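Local coordinates for cell division control protein 45 cdc45 putative (PDB 6CC2) that probably acts in DNA replication as the Cdc45 component of the eukaryotic replicative helicase, associating with the MCM ring and GINS, at residues 363-368 with 372-377. Residues are numbered along the deposited sequence; the frame is centred on the assembly and turned at random.
Sequences SIITND and QNWQQQ. With EDO (1,2-ethanediol), chain F.
D368 and Q372 are joined by a direct hydrogen bond across the loop between two successive helices. The backbone N of D368 donates to OE1 of Q372 over 2.8 Å, reaching the amide oxygen from above its carbonyl plane, 42° out of it. Q372 gets there with a straight side chain: CG lies beside its own backbone N (chi1 -72°), and the extended chain beyond it carries the amide across to the backbone N of D368. The same OE1 also receives a weak hydrogen bond from K399, whose NZ also donates to T366 O.

A second polar link runs through water. One water molecule accepts from ND2 of N367 at 3.2 Å and from the backbone N of W374 at 2.8 Å, bridging the loop to the first turn of the next helix. The carboxamide of N367 lies against the backbone of Q372 and N373, its OD1 3.3 Å from N373 CA. N373 is the N-cap of that helix, its OD1 accepting from Q376 N at 3.0 Å.

The apolar part of the contact is I365 against W374. CB of I365 meets the edge of the W374 indole, near the ring plane, 3.9 Å from CZ3. The side chains of I365 and W374 run alongside each other in the same direction, and the indole NE1 is bonded to V29 O of strand 24-29. Separately, the methyl CG2 of I365 lies 3.6 Å from the backbone carbonyl oxygen Q377 O.

The contact brings the C-terminal end of helix 354-364 and the loop after it against the N-capped start of helix 374-385. Helix 33-48 packs on I365 and W374, helix 393-417 lies against I364 and D368, and K446 of helix 444-462 forms a salt bridge with D368.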
# COMPACT_ATOMS: atom_id res chain seq x y z
N SER A 363 4.44 -6.84 -0.42
CA SER A 363 4.65 -7.94 0.49
C SER A 363 6.04 -7.89 1.12
O SER A 363 6.19 -8.12 2.32
CB SER A 363 4.44 -9.27 -0.24
OG SER A 363 4.66 -10.38 0.62
N ILE A 364 7.07 -7.58 0.32
CA ILE A 364 8.42 -7.51 0.89
C ILE A 364 8.49 -6.49 2.02
O ILE A 364 9.15 -6.72 3.05
CB ILE A 364 9.45 -7.19 -0.22
CG1 ILE A 364 9.61 -8.36 -1.17
CG2 ILE A 364 10.80 -6.80 0.39
CD1 ILE A 364 10.03 -9.64 -0.53
N ILE A 365 7.83 -5.34 1.87
CA ILE A 365 7.93 -4.29 2.89
C ILE A 365 6.92 -4.49 4.02
O ILE A 365 6.82 -3.64 4.92
CB ILE A 365 7.75 -2.88 2.27
CG1 ILE A 365 6.34 -2.68 1.74
CG2 ILE A 365 8.79 -2.66 1.18
CD1 ILE A 365 6.06 -1.23 1.38
N THR A 366 6.16 -5.57 4.01
CA THR A 366 5.30 -5.90 5.14
C THR A 366 6.12 -6.64 6.18
O THR A 366 6.70 -7.68 5.88
CB THR A 366 4.13 -6.76 4.67
OG1 THR A 366 3.37 -6.04 3.68
CG2 THR A 366 3.22 -7.13 5.85
N ASN A 367 6.14 -6.14 7.41
CA ASN A 367 6.85 -6.82 8.49
C ASN A 367 6.18 -8.16 8.78
O ASN A 367 5.00 -8.20 9.11
CB ASN A 367 6.87 -5.98 9.76
CG ASN A 367 7.64 -4.69 9.61
OD1 ASN A 367 8.61 -4.59 8.84
ND2 ASN A 367 7.23 -3.70 10.37
N ASP A 368 6.95 -9.25 8.68
CA ASP A 368 6.39 -10.59 8.82
C ASP A 368 7.29 -11.53 9.60
O ASP A 368 7.02 -12.74 9.64
CB ASP A 368 6.08 -11.17 7.44
CG ASP A 368 5.18 -12.38 7.49
OD1 ASP A 368 4.12 -12.33 8.18
OD2 ASP A 368 5.52 -13.39 6.84
N GLN A 372 12.04 -7.97 11.41
CA GLN A 372 11.75 -7.09 10.29
C GLN A 372 11.20 -5.77 10.80
O GLN A 372 10.40 -5.73 11.74
CB GLN A 372 10.78 -7.75 9.32
CG GLN A 372 11.43 -8.90 8.54
CD GLN A 372 10.51 -9.59 7.56
OE1 GLN A 372 9.37 -9.19 7.34
NE2 GLN A 372 11.02 -10.66 6.96
N ASN A 373 11.64 -4.68 10.18
CA ASN A 373 11.15 -3.35 10.50
C ASN A 373 11.25 -2.51 9.24
O ASN A 373 11.96 -2.87 8.30
CB ASN A 373 11.96 -2.71 11.63
CG ASN A 373 13.44 -2.73 11.34
OD1 ASN A 373 13.93 -1.96 10.56
ND2 ASN A 373 14.15 -3.68 11.96
N TRP A 374 10.57 -1.37 9.25
CA TRP A 374 10.55 -0.52 8.06
C TRP A 374 11.94 0.03 7.71
O TRP A 374 12.27 0.16 6.53
CB TRP A 374 9.53 0.58 8.27
CG TRP A 374 9.46 1.64 7.21
CD1 TRP A 374 9.47 2.98 7.42
CD2 TRP A 374 9.34 1.45 5.79
NE1 TRP A 374 9.35 3.64 6.23
CE2 TRP A 374 9.30 2.73 5.21
CE3 TRP A 374 9.27 0.33 4.97
CZ2 TRP A 374 9.19 2.92 3.82
CZ3 TRP A 374 9.16 0.52 3.58
CH2 TRP A 374 9.11 1.81 3.04
N GLN A 375 12.77 0.32 8.70
CA GLN A 375 14.11 0.83 8.40
C GLN A 375 14.89 -0.14 7.51
O GLN A 375 15.62 0.29 6.61
CB GLN A 375 14.88 1.09 9.69
CG GLN A 375 14.44 2.33 10.44
CD GLN A 375 15.34 2.63 11.64
OE1 GLN A 375 14.87 2.77 12.77
NE2 GLN A 375 16.64 2.73 11.39
N GLN A 376 14.74 -1.44 7.74
CA GLN A 376 15.40 -2.44 6.91
C GLN A 376 14.58 -2.79 5.68
O GLN A 376 15.12 -2.90 4.57
CB GLN A 376 15.67 -3.71 7.71
CG GLN A 376 16.53 -3.49 8.95
CD GLN A 376 17.05 -4.78 9.54
OE1 GLN A 376 18.16 -4.82 10.07
NE2 GLN A 376 16.26 -5.85 9.45
N GLN A 377 13.27 -2.94 5.84
CA GLN A 377 12.45 -3.43 4.73
C GLN A 377 12.34 -2.38 3.62
O GLN A 377 12.16 -2.74 2.46
CB GLN A 377 11.05 -3.84 5.20
CG GLN A 377 11.04 -5.10 6.08
CD GLN A 377 11.84 -6.23 5.49
OE1 GLN A 377 11.41 -6.89 4.53
NE2 GLN A 377 13.01 -6.46 6.04
C1 EDO F . 18.35 5.02 13.51
O1 EDO F . 19.77 5.09 13.33
C2 EDO F . 18.01 3.86 14.44
O2 EDO F . 16.62 3.89 14.76
O HOH W 1 8.64 -0.98 11.24